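Long-range contacts in ornithine cyclodeaminase (Methanococcus maripaludis S2, PDB 3C2Q), which catalyses the NAD(+)-dependent conversion of L-ornithine to L-proline with release of ammonia: residues I8-N12 against K37-W42; T30-T34 against M293-I297; N103-S107 against V309-M313; A145-G151 against D326-V332; N171-T175 against R248-I253. One frame throughout, in Å; residues are numbered along the deposited sequence.

Interaction 1 (I8-N12 against K37-W42); sequences IENAN and KVNDEW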
# COMPACT_ATOMS: atom_id res chain seq x y z
N ILE B 8 -11.91 41.38 24.11
CA ILE B 8 -10.81 40.35 24.02
C ILE B 8 -9.59 40.78 24.84
O ILE B 8 -9.04 41.86 24.63
CB ILE B 8 -10.41 40.04 22.52
CG1 ILE B 8 -11.59 39.46 21.72
CG2 ILE B 8 -9.19 39.11 22.43
CD1 ILE B 8 -12.22 38.19 22.30
N GLU B 9 -9.20 39.93 25.79
CA GLU B 9 -7.99 40.14 26.60
C GLU B 9 -6.75 40.34 25.72
O GLU B 9 -6.67 39.80 24.60
CB GLU B 9 -7.76 38.94 27.53
CG GLU B 9 -8.96 38.54 28.41
CD GLU B 9 -8.69 37.30 29.28
OE1 GLU B 9 -7.50 36.95 29.47
OE2 GLU B 9 -9.68 36.68 29.78
N ASN B 10 -5.79 41.12 26.21
CA ASN B 10 -4.46 41.13 25.61
C ASN B 10 -3.81 39.79 25.90
O ASN B 10 -4.07 39.19 26.94
CB ASN B 10 -3.61 42.26 26.19
CG ASN B 10 -3.94 43.62 25.59
OD1 ASN B 10 -3.90 43.80 24.38
ND2 ASN B 10 -4.26 44.58 26.45
N ALA B 11 -2.96 39.32 25.00
CA ALA B 11 -2.28 38.03 25.17
C ALA B 11 -1.35 38.03 26.38
O ALA B 11 -0.74 39.05 26.69
CB ALA B 11 -1.47 37.69 23.91
N ASN B 12 -1.25 36.89 27.05
CA ASN B 12 -0.28 36.72 28.12
C ASN B 12 1.10 36.39 27.56
O ASN B 12 1.24 35.50 26.71
CB ASN B 12 -0.75 35.67 29.11
CG ASN B 12 -2.05 36.06 29.82
OD1 ASN B 12 -3.09 35.41 29.64
ND2 ASN B 12 -2.01 37.14 30.61
N LYS B 37 -3.06 39.81 20.34
CA LYS B 37 -3.48 41.13 20.83
C LYS B 37 -2.46 41.63 21.84
O LYS B 37 -2.23 41.01 22.89
CB LYS B 37 -4.87 41.08 21.45
CG LYS B 37 -5.49 42.47 21.62
CD LYS B 37 -6.93 42.38 22.04
CE LYS B 37 -7.49 43.77 22.35
NZ LYS B 37 -8.99 43.70 22.36
N VAL B 38 -1.82 42.73 21.47
CA VAL B 38 -0.75 43.32 22.26
C VAL B 38 -1.01 44.84 22.38
O VAL B 38 -1.18 45.53 21.37
CB VAL B 38 0.64 43.04 21.63
CG1 VAL B 38 1.76 43.68 22.45
CG2 VAL B 38 0.88 41.50 21.48
N ASN B 39 -1.03 45.33 23.62
CA ASN B 39 -1.33 46.74 23.91
C ASN B 39 -2.56 47.17 23.13
O ASN B 39 -2.51 48.14 22.36
CB ASN B 39 -0.12 47.63 23.63
CG ASN B 39 1.04 47.36 24.59
OD1 ASN B 39 2.20 47.31 24.18
ND2 ASN B 39 0.73 47.18 25.88
N ASP B 40 -3.61 46.37 23.28
CA ASP B 40 -4.92 46.56 22.63
C ASP B 40 -4.96 46.68 21.10
O ASP B 40 -5.92 47.20 20.54
CB ASP B 40 -5.69 47.72 23.29
CG ASP B 40 -5.61 47.68 24.81
OD1 ASP B 40 -6.22 46.78 25.42
OD2 ASP B 40 -4.91 48.54 25.39
N GLU B 41 -3.91 46.22 20.42
CA GLU B 41 -3.90 46.15 18.96
C GLU B 41 -3.60 44.71 18.52
O GLU B 41 -2.81 44.02 19.17
CB GLU B 41 -2.82 47.04 18.37
CG GLU B 41 -2.96 48.53 18.62
CD GLU B 41 -1.59 49.21 18.57
OE1 GLU B 41 -0.96 49.18 17.48
OE2 GLU B 41 -1.15 49.76 19.61
N TRP B 42 -4.19 44.30 17.40
CA TRP B 42 -3.88 43.00 16.81
C TRP B 42 -2.61 43.11 15.97
O TRP B 42 -2.49 43.97 15.09
CB TRP B 42 -5.04 42.48 15.97
CG TRP B 42 -6.20 42.06 16.80
CD1 TRP B 42 -7.34 42.77 17.03
CD2 TRP B 42 -6.34 40.83 17.54
NE1 TRP B 42 -8.18 42.08 17.86
CE2 TRP B 42 -7.59 40.88 18.19
CE3 TRP B 42 -5.53 39.70 17.71
CZ2 TRP B 42 -8.07 39.83 18.99
CZ3 TRP B 42 -6.00 38.65 18.50
CH2 TRP B 42 -7.26 38.72 19.14
O HOH W 1 -0.19 40.94 24.89

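Interaction 2 (T30-T34 against M293-I297); sequences TNHPT and MPSYI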
# COMPACT_ATOMS: atom_id res chain seq x y z
N THR B 30 -0.41 26.29 15.41
CA THR B 30 -0.95 25.57 14.27
C THR B 30 -0.16 25.98 13.01
O THR B 30 0.80 26.78 13.08
CB THR B 30 -2.42 25.94 14.03
OG1 THR B 30 -2.49 27.27 13.51
CG2 THR B 30 -3.26 25.82 15.33
N ASN B 31 -0.56 25.45 11.85
CA ASN B 31 0.05 25.92 10.62
C ASN B 31 -0.72 27.12 9.99
O ASN B 31 -0.44 27.53 8.86
CB ASN B 31 0.27 24.76 9.62
CG ASN B 31 -1.01 24.08 9.20
OD1 ASN B 31 -2.01 24.11 9.91
ND2 ASN B 31 -0.98 23.42 8.03
N HIS B 32 -1.67 27.68 10.73
CA HIS B 32 -2.50 28.77 10.21
C HIS B 32 -2.00 30.17 10.58
O HIS B 32 -1.38 30.35 11.63
CB HIS B 32 -3.94 28.62 10.72
CG HIS B 32 -4.51 27.24 10.54
ND1 HIS B 32 -4.63 26.63 9.31
CD2 HIS B 32 -5.04 26.38 11.44
CE1 HIS B 32 -5.19 25.44 9.46
NE2 HIS B 32 -5.43 25.26 10.75
N PRO B 33 -2.30 31.18 9.73
CA PRO B 33 -1.99 32.57 10.11
C PRO B 33 -2.61 32.90 11.45
O PRO B 33 -3.77 32.55 11.72
CB PRO B 33 -2.61 33.43 8.99
CG PRO B 33 -3.22 32.49 7.99
CD PRO B 33 -2.90 31.06 8.40
N THR B 34 -1.83 33.52 12.31
CA THR B 34 -2.30 33.79 13.68
C THR B 34 -2.07 35.28 13.99
O THR B 34 -1.06 35.85 13.53
CB THR B 34 -1.54 32.89 14.69
OG1 THR B 34 -1.77 31.51 14.35
CG2 THR B 34 -1.97 33.17 16.18
N MSE B 293 5.31 24.83 6.32
CA MSE B 293 4.41 25.64 5.49
C MSE B 293 3.16 26.12 6.18
O MSE B 293 2.53 25.37 6.91
CB MSE B 293 3.94 24.78 4.29
CG MSE B 293 5.00 24.59 3.22
SE MSE B 293 4.24 23.24 1.95
CE MSE B 293 2.68 24.25 1.39
N PRO B 294 2.74 27.36 5.91
CA PRO B 294 1.42 27.79 6.37
C PRO B 294 0.31 27.16 5.51
O PRO B 294 0.57 26.76 4.36
CB PRO B 294 1.46 29.32 6.16
CG PRO B 294 2.39 29.53 5.08
CD PRO B 294 3.45 28.45 5.20
N SER B 295 -0.89 27.06 6.07
CA SER B 295 -2.01 26.38 5.41
C SER B 295 -2.55 27.08 4.16
O SER B 295 -3.29 26.45 3.37
CB SER B 295 -3.15 26.19 6.40
OG SER B 295 -3.58 27.46 6.89
N TYR B 296 -2.22 28.37 3.97
CA TYR B 296 -2.77 29.08 2.81
C TYR B 296 -2.05 28.81 1.48
O TYR B 296 -2.52 29.21 0.44
CB TYR B 296 -2.88 30.61 3.07
CG TYR B 296 -1.62 31.28 3.54
CD1 TYR B 296 -0.52 31.46 2.68
CD2 TYR B 296 -1.52 31.75 4.85
CE1 TYR B 296 0.63 32.08 3.12
CE2 TYR B 296 -0.36 32.38 5.29
CZ TYR B 296 0.70 32.55 4.43
OH TYR B 296 1.84 33.18 4.88
N ILE B 297 -0.91 28.12 1.52
CA ILE B 297 -0.20 27.80 0.27
C ILE B 297 -0.86 26.54 -0.31
O ILE B 297 -1.04 25.55 0.39
CB ILE B 297 1.30 27.57 0.51
CG1 ILE B 297 1.92 28.78 1.23
CG2 ILE B 297 2.05 27.24 -0.83
CD1 ILE B 297 3.41 28.62 1.49
O HOH W 2 1.35 22.80 6.47

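Interaction 3 (N103-S107 against V309-M313); sequences NSEVS and VTKLM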
# COMPACT_ATOMS: atom_id res chain seq x y z
N ASN B 103 -15.57 9.73 -1.08
CA ASN B 103 -15.17 11.02 -0.54
C ASN B 103 -13.94 10.95 0.37
O ASN B 103 -13.67 11.92 1.08
CB ASN B 103 -16.35 11.71 0.17
CG ASN B 103 -16.97 10.84 1.24
OD1 ASN B 103 -16.87 9.62 1.21
ND2 ASN B 103 -17.57 11.48 2.23
N SER B 104 -13.20 9.83 0.36
CA SER B 104 -11.94 9.72 1.09
C SER B 104 -11.06 10.90 0.72
O SER B 104 -11.13 11.40 -0.40
CB SER B 104 -11.20 8.42 0.75
OG SER B 104 -11.04 8.32 -0.66
N GLU B 105 -10.26 11.35 1.67
CA GLU B 105 -9.23 12.34 1.39
C GLU B 105 -8.12 11.77 0.52
O GLU B 105 -7.48 12.46 -0.26
CB GLU B 105 -8.61 12.81 2.72
CG GLU B 105 -9.60 13.46 3.63
CD GLU B 105 -9.62 14.96 3.49
OE1 GLU B 105 -9.51 15.48 2.34
OE2 GLU B 105 -9.77 15.63 4.55
N VAL B 106 -7.86 10.47 0.65
CA VAL B 106 -6.68 9.92 -0.01
C VAL B 106 -7.11 8.59 -0.62
O VAL B 106 -7.40 7.65 0.11
CB VAL B 106 -5.51 9.63 1.03
CG1 VAL B 106 -4.36 8.78 0.36
CG2 VAL B 106 -4.97 10.90 1.66
N SER B 107 -7.15 8.53 -1.95
CA SER B 107 -7.38 7.25 -2.62
C SER B 107 -6.98 7.40 -4.08
O SER B 107 -7.18 8.46 -4.70
CB SER B 107 -8.88 6.87 -2.61
OG SER B 107 -9.12 5.73 -3.43
N VAL B 309 0.57 10.07 1.55
CA VAL B 309 -0.26 11.25 1.62
C VAL B 309 -0.95 11.27 2.98
O VAL B 309 -1.07 12.31 3.61
CB VAL B 309 -1.34 11.25 0.53
CG1 VAL B 309 -2.08 12.59 0.55
CG2 VAL B 309 -0.71 11.01 -0.87
N THR B 310 -1.40 10.11 3.44
CA THR B 310 -2.08 10.05 4.75
C THR B 310 -1.11 10.46 5.89
O THR B 310 -1.52 11.13 6.86
CB THR B 310 -2.67 8.65 5.00
OG1 THR B 310 -3.74 8.42 4.05
CG2 THR B 310 -3.27 8.59 6.39
N LYS B 311 0.15 10.00 5.82
CA LYS B 311 1.17 10.37 6.84
C LYS B 311 1.34 11.88 6.88
O LYS B 311 1.45 12.50 7.98
CB LYS B 311 2.50 9.72 6.51
CG LYS B 311 2.54 8.26 6.98
CD LYS B 311 3.76 7.54 6.42
CE LYS B 311 3.80 6.10 6.92
NZ LYS B 311 4.61 5.31 5.97
N LEU B 312 1.37 12.48 5.70
CA LEU B 312 1.50 13.92 5.60
C LEU B 312 0.35 14.65 6.29
O LEU B 312 0.57 15.57 7.08
CB LEU B 312 1.63 14.37 4.14
CG LEU B 312 1.51 15.87 3.84
CD1 LEU B 312 2.84 16.51 4.25
CD2 LEU B 312 1.29 16.04 2.35
N MSE B 313 -0.87 14.25 5.96
CA MSE B 313 -2.05 14.89 6.55
C MSE B 313 -2.19 14.60 8.04
O MSE B 313 -2.57 15.50 8.80
CB MSE B 313 -3.30 14.50 5.79
CG MSE B 313 -3.21 14.91 4.31
SE MSE B 313 -4.83 14.35 3.40
CE MSE B 313 -6.03 15.85 3.94

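Interaction 4 (A145-G151 against D326-V332); sequences AIIHTGG and DVGVFLV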
# COMPACT_ATOMS: atom_id res chain seq x y z
N ALA B 145 12.43 8.92 -7.23
CA ALA B 145 11.50 8.17 -8.08
C ALA B 145 11.04 8.93 -9.30
O ALA B 145 10.62 8.32 -10.31
CB ALA B 145 10.27 7.64 -7.28
N ILE B 146 11.08 10.26 -9.23
CA ILE B 146 10.79 11.10 -10.39
C ILE B 146 11.68 10.62 -11.53
O ILE B 146 11.21 10.48 -12.66
CB ILE B 146 11.10 12.60 -10.12
CG1 ILE B 146 10.07 13.18 -9.13
CG2 ILE B 146 11.05 13.42 -11.45
CD1 ILE B 146 10.59 14.52 -8.52
N ILE B 147 12.96 10.37 -11.22
CA ILE B 147 13.93 9.97 -12.25
C ILE B 147 13.75 8.51 -12.63
O ILE B 147 13.68 8.16 -13.83
CB ILE B 147 15.43 10.23 -11.82
CG1 ILE B 147 15.60 11.62 -11.20
CG2 ILE B 147 16.37 10.06 -13.04
CD1 ILE B 147 15.05 12.81 -12.08
N HIS B 148 13.65 7.65 -11.62
CA HIS B 148 13.50 6.21 -11.88
C HIS B 148 12.32 5.89 -12.75
O HIS B 148 12.39 4.94 -13.52
CB HIS B 148 13.37 5.39 -10.58
CG HIS B 148 14.45 5.66 -9.58
ND1 HIS B 148 15.74 6.02 -9.94
CD2 HIS B 148 14.42 5.65 -8.23
CE1 HIS B 148 16.45 6.21 -8.85
NE2 HIS B 148 15.68 5.97 -7.79
N THR B 149 11.23 6.65 -12.61
CA THR B 149 9.98 6.37 -13.36
C THR B 149 9.88 7.09 -14.71
O THR B 149 8.86 6.99 -15.39
CB THR B 149 8.73 6.75 -12.52
OG1 THR B 149 8.77 8.15 -12.24
CG2 THR B 149 8.68 5.99 -11.23
N GLY B 150 10.94 7.79 -15.10
CA GLY B 150 10.98 8.45 -16.43
C GLY B 150 10.31 9.80 -16.45
O GLY B 150 10.04 10.34 -17.52
N GLY B 151 10.08 10.37 -15.26
CA GLY B 151 9.48 11.69 -15.13
C GLY B 151 10.48 12.85 -15.20
O GLY B 151 10.07 13.98 -15.22
N ASP B 326 0.93 7.30 -10.38
CA ASP B 326 2.30 7.03 -10.79
C ASP B 326 2.92 8.38 -11.14
O ASP B 326 2.46 9.05 -12.06
CB ASP B 326 2.25 6.09 -11.99
CG ASP B 326 3.62 5.68 -12.49
OD1 ASP B 326 4.54 6.51 -12.56
OD2 ASP B 326 3.76 4.52 -12.88
N VAL B 327 3.97 8.78 -10.42
CA VAL B 327 4.54 10.10 -10.61
C VAL B 327 5.13 10.30 -12.02
O VAL B 327 5.02 11.39 -12.58
CB VAL B 327 5.60 10.47 -9.51
CG1 VAL B 327 6.91 9.69 -9.69
CG2 VAL B 327 5.89 11.97 -9.51
N GLY B 328 5.75 9.25 -12.57
CA GLY B 328 6.39 9.35 -13.87
C GLY B 328 5.38 9.56 -15.00
O GLY B 328 5.60 10.41 -15.85
N VAL B 329 4.26 8.84 -14.97
CA VAL B 329 3.19 9.05 -15.95
C VAL B 329 2.49 10.38 -15.71
O VAL B 329 2.23 11.14 -16.64
CB VAL B 329 2.19 7.88 -15.95
CG1 VAL B 329 1.20 8.03 -17.15
CG2 VAL B 329 2.96 6.53 -16.06
N PHE B 330 2.16 10.66 -14.45
CA PHE B 330 1.61 11.94 -14.07
C PHE B 330 2.40 13.14 -14.63
O PHE B 330 1.80 14.04 -15.22
CB PHE B 330 1.52 12.02 -12.52
CG PHE B 330 1.12 13.38 -12.00
CD1 PHE B 330 -0.22 13.74 -11.87
CD2 PHE B 330 2.09 14.30 -11.64
CE1 PHE B 330 -0.58 15.02 -11.39
CE2 PHE B 330 1.73 15.60 -11.16
CZ PHE B 330 0.41 15.94 -11.04
N LEU B 331 3.72 13.16 -14.44
CA LEU B 331 4.55 14.27 -14.94
C LEU B 331 4.51 14.39 -16.46
O LEU B 331 4.48 15.50 -16.99
CB LEU B 331 6.01 14.20 -14.44
CG LEU B 331 6.18 14.50 -12.93
CD1 LEU B 331 7.57 14.12 -12.45
CD2 LEU B 331 5.87 15.97 -12.60
N VAL B 332 4.48 13.26 -17.15
CA VAL B 332 4.44 13.26 -18.65
C VAL B 332 3.12 13.85 -19.14
O VAL B 332 3.09 14.75 -20.02
CB VAL B 332 4.71 11.83 -19.22
CG1 VAL B 332 4.49 11.78 -20.74
CG2 VAL B 332 6.19 11.41 -18.90

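Interaction 5 (N171-T175 against R248-I253); sequences NALAT and RDDGPI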
# COMPACT_ATOMS: atom_id res chain seq x y z
N ASN B 171 20.23 14.48 -2.19
CA ASN B 171 21.34 14.05 -3.02
C ASN B 171 20.85 13.07 -4.08
O ASN B 171 21.33 13.08 -5.21
CB ASN B 171 22.40 13.33 -2.17
CG ASN B 171 23.72 13.09 -2.93
OD1 ASN B 171 24.36 14.03 -3.33
ND2 ASN B 171 24.11 11.83 -3.10
N ALA B 172 19.91 12.20 -3.69
CA ALA B 172 19.48 11.14 -4.62
C ALA B 172 18.77 11.70 -5.86
O ALA B 172 19.09 11.28 -6.98
CB ALA B 172 18.64 10.05 -3.91
N LEU B 173 17.85 12.64 -5.67
CA LEU B 173 17.22 13.27 -6.82
C LEU B 173 18.25 13.92 -7.77
O LEU B 173 18.25 13.67 -8.99
CB LEU B 173 16.19 14.32 -6.42
CG LEU B 173 15.62 15.05 -7.66
CD1 LEU B 173 14.75 14.11 -8.52
CD2 LEU B 173 14.83 16.25 -7.33
N ALA B 174 19.09 14.78 -7.22
CA ALA B 174 20.10 15.49 -8.04
C ALA B 174 21.05 14.54 -8.72
O ALA B 174 21.33 14.71 -9.92
CB ALA B 174 20.87 16.52 -7.20
N THR B 175 21.55 13.55 -7.99
CA THR B 175 22.57 12.68 -8.56
C THR B 175 22.02 11.69 -9.59
O THR B 175 22.71 11.37 -10.55
CB THR B 175 23.45 11.93 -7.50
OG1 THR B 175 22.62 11.05 -6.71
CG2 THR B 175 24.17 12.95 -6.60
N ARG B 248 21.62 8.35 4.48
CA ARG B 248 21.85 7.37 3.39
C ARG B 248 22.92 7.75 2.39
O ARG B 248 23.29 6.92 1.58
CB ARG B 248 20.62 7.15 2.51
CG ARG B 248 19.37 6.64 3.11
CD ARG B 248 18.32 6.78 2.00
NE ARG B 248 18.61 8.03 1.28
CZ ARG B 248 19.09 8.13 0.03
NH1 ARG B 248 19.30 7.04 -0.72
NH2 ARG B 248 19.35 9.34 -0.46
N ASP B 249 23.36 9.01 2.36
CA ASP B 249 24.38 9.50 1.41
C ASP B 249 25.84 9.09 1.73
O ASP B 249 26.47 9.66 2.63
CB ASP B 249 24.33 11.04 1.34
CG ASP B 249 22.96 11.58 1.05
OD1 ASP B 249 22.13 10.86 0.47
OD2 ASP B 249 22.70 12.76 1.36
N ASP B 250 26.41 8.16 0.98
CA ASP B 250 27.88 7.90 1.07
C ASP B 250 28.71 8.87 0.17
O ASP B 250 29.95 9.11 0.42
CB ASP B 250 28.21 6.44 0.71
CG ASP B 250 27.87 6.13 -0.75
OD1 ASP B 250 28.74 6.35 -1.67
OD2 ASP B 250 26.71 5.70 -0.97
N GLY B 251 28.04 9.41 -0.86
CA GLY B 251 28.67 10.33 -1.79
C GLY B 251 27.86 11.58 -2.04
O GLY B 251 27.40 11.79 -3.18
N PRO B 252 27.71 12.45 -1.01
CA PRO B 252 26.90 13.61 -1.31
C PRO B 252 27.75 14.51 -2.21
O PRO B 252 28.94 14.64 -1.95
CB PRO B 252 26.73 14.29 0.06
CG PRO B 252 27.91 13.88 0.82
CD PRO B 252 28.26 12.47 0.35
N ILE B 253 27.14 15.14 -3.19
CA ILE B 253 27.85 16.11 -4.02
C ILE B 253 28.05 17.43 -3.26
O ILE B 253 27.42 17.66 -2.21
CB ILE B 253 27.13 16.32 -5.39
CG1 ILE B 253 25.66 16.71 -5.16
CG2 ILE B 253 27.29 15.05 -6.24
CD1 ILE B 253 24.97 17.40 -6.31
O HOH W 3 20.18 13.62 0.62
O HOH W 4 22.64 9.40 -2.26

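Interaction 1 (I8-N12 against K37-W42)
Ala11 N donates to Lys37 O over 2.8 Å, and this backbone link sets the N-terminal segment 8-12 beside the hairpin 37-42. The same oxygen takes a second proton from a water, which also donates to Ala11 O, so Lys37 O is gripped twice and the carbonyl of Ala11 is tied back to the hairpin. The Lys37 side chain makes a second link to the segment: with CG anti to the backbone N (chi1 -164°) and the chain extended beyond it, the methylenes pass Glu9 O and NZ ends 2.9 Å from Ile8 O, on a lone pair in the carbonyl plane.

Asn10 supplies both halves of its amide to the turn. Its OD1 accepts from Asp40 N at 2.8 Å, the donor tilted 18° from the carbonyl plane, while ND2 donates to Asp40 OD1 at 3.1 Å and meets that oxygen from above the carboxylate plane. Amide and carboxylate are turned 52° against each other, so the pair is no flat, two-pronged match. Val38 to Glu41 form a type I' turn, the tight connection characteristic of two-residue beta hairpins. The apolar part is slight: Ile8 CG2 rests 3.7 Å from Trp42 CZ2, with the two side chains nearly perpendicular.

At the surface of the mixed sheet, the contact joins the approach to strand 12-15 to the hairpin of strands 34-38 and 41-46; Trp42 makes a cation-pi contact with Arg85 of strand 84-86.

Interaction 2 (T30-T34 against M293-I297)
His32 swings CG beside its backbone N (chi1 -49°), which brings ND1 back to the facing loop although the CB leaves in the other direction; Ser295 answers with OG held between its own N and carbonyl carbon (chi1 60°). The two atoms, His32 ND1 and Ser295 OG, meet at 2.8 Å, with the hydroxyl at the edge of the imidazole and in its plane. At 169° the hydrogen bond is close to straight, and either partner could be the donor.

Beside it, Ser295 N donates to Asn31 O at 2.9 Å, approaching from above the carbonyl plane. Pro294 CA brings a CA-H...O contact to the same oxygen at 3.1 Å, so the carbonyl is approached by two successive residues of 293-297. Asn31 also reaches across through water: ND2 donates to a molecule that in turn donates to Met293 O.

Each loop has its own internal shape. Thr30 OG1 accepts from His32 N at 2.9 Å, an ST turn, and Pro294 to Ile297 form a type I beta turn. The two loops join the entry to strand 34-38 of the mixed sheet to the connection between helix 283-292 and strand 298-303 of the Rossmann fold.

The apolar contact lies at the more exposed end, where Pro33 CG sits 3.6 Å from Tyr296 CD2, at the ring edge and in its plane. Pro294 CG lies above one face of the same ring, toward its rim. His32 packs further on Pro88 and Pro89, while Asn31 and Thr30 touch Phe99 of the second subunit.

Interaction 3 (N103-S107 against V309-M313)
Val106 pushes its CG2 methyl against Val309 CG1 at 3.5 Å, and this is the tight centre of a contact that has no hydrogen bond across it. The two valine side chains run antiparallel, side by side. Val106 CG1 also approaches Val309 CB, so both branches of the valine are engaged. Val106 CG2 further touches Thr310 OG1 at 3.7 Å, a hydroxyl whose weak hydrogen bond runs to Pro306 O in its own helix, and it lies 3.9 Å from the selenium of Met313. One methyl of the loop thus faces three residues, Val309, Thr310 and Met313, on one side of the helix.

The outer side is looser and more polar. Met313 is a selenomethionine whose chain stays extended to SE and then bends (chi3 81°), carrying CE to the carboxylate end of Glu105. Met313 CE stands 3.7 Å from Glu105 CD and nearly equally far from OE1 and OE2, with the two side chains at about a right angle. Glu105 is exposed, whereas Val106 and Val309 are buried.

Ser104 OG hydrogen-bonds to Asp314 OD2 of the second subunit. Helix 306-314 follows strand 298-303 in the parallel sheet, and Val309 leans on Cys301 of that strand, its side chain about 5 Å from that of Asp303, a probable NAD(+) ligand. The contact therefore packs the segment before helix 112-133 onto a strand-to-strand crossover helix characteristic of a Rossmann fold.

Interaction 4 (A145-G151 against D326-V332)
Gly151 and Gly328 bring two helix ends together at a CA-CA separation of 4.1 Å, the chain at 145-151 leaving its short helix through a Schellman motif in which Gly150 has positive phi (84°), and 326-332 beginning the helix 327-342. Both belong to the Rossmann fold. Neither residue of the pair has a side chain, and Gly328 CA also lies 4.1 Å from Gly151 N.

Thr149 stands over the start of the second helix. Its OG1, set between its backbone N and carbonyl carbon (chi1 61°), lies 3.1 Å from Gly328 CA and 3.5 Å from Val327 CG1. It is also near Gly328 N, but the angle is too poor for a hydrogen bond. The proton of Thr149 OG1 goes instead to Ala145 O, at 2.7 Å, which also takes Thr149 N; the two donors reach that oxygen from opposite faces of its plane.

Asp326 is the N-cap of the helix. OD1 receives weak bonds from Gly328 N and Val329 N, while OD2 is held by Thr325 and Lys112 of the third subunit, so one carboxylate serves both the helix start and the tetramer interface. Asp326 and Val327 probably bind NAD(+). An imidazole that probably comes from the crystallisation liquor lies against the Val327 side chain, at this putative site.

The apolar side of the contact packs on Leu280 of strand 276-280. Here Ile146 and Leu331 cross at about a right angle, with Ile146 CG2 meeting Leu331 CD1 at 3.7 Å.

Interaction 5 (N171-T175 against R248-I253)
Asn171 ND2 is held by two acceptors: it donates to Gly251 O at 3.3 Å, reaching that oxygen from above its carbonyl plane, and to a water that donates to Asp249 OD1. At the other end of the amide, Ile253 N donates to Asn171 OD1 at 3.0 Å, with an N-H...O angle of 160° and the donor tilted 31° from the carbonyl plane. Asn171 CG lies anti to its backbone N (chi1 -169°), which carries the amide out from the helix to the loop, and bonds at both of its ends fix the rotation of the group.

A second water accepts from Asn171 N at the start of the helix and donates to Asp249 OD2, itself held by Ser246 N. Asp249 OD1 and OD2 also lie 3.6 Å from Asn171 CB. Arg248 NH2 forms a salt bridge with Asp249 OD1, a pairing of charges rather than an aimed N-H bond, with OD1 far off the guanidinium plane. Arg248 NH2 is also 3.6 Å from Ala172 CB.

On the apolar side, Thr175 CG2 meets Ile253 CG2 at 3.8 Å. Thr175 OG1 hydrogen-bonds to His204 NE2 and also donates to Asn171 O.

Asn171, Ala172 and Asp250 probably bind NAD(+). The contact joins the N-terminal end of helix 171-183, directly after strand 166-170, to the loop following the edge strand 241-244; Ala174 and Ile253 both pack on Leu243 of that strand, while Thr175 meets Ile208 and Ile253 meets Ile211 of helix 203-214.

Interaction 1 is the surface contact, its centre about 34 Å from the chain centre, and depends on hydrogen bonds around a hairpin. Interactions 2, 4 and 5 are buried; interaction 3 is partly so. Interaction 2 links the mixed sheet to the Rossmann fold by mainly polar contacts, whereas interaction 3 uses mainly apolar contacts and no hydrogen bond. Their centres are 19 Å apart and both touch the second subunit. Interactions 4 and 5 lie within the Rossmann range and hold probable NAD(+) ligands: the former relies on glycine-lined helix ends and apolar packing, the latter on an asparagine amide and two waters. They touch where Ile147 CG1 meets Leu173 CD1 at 3.8 Å.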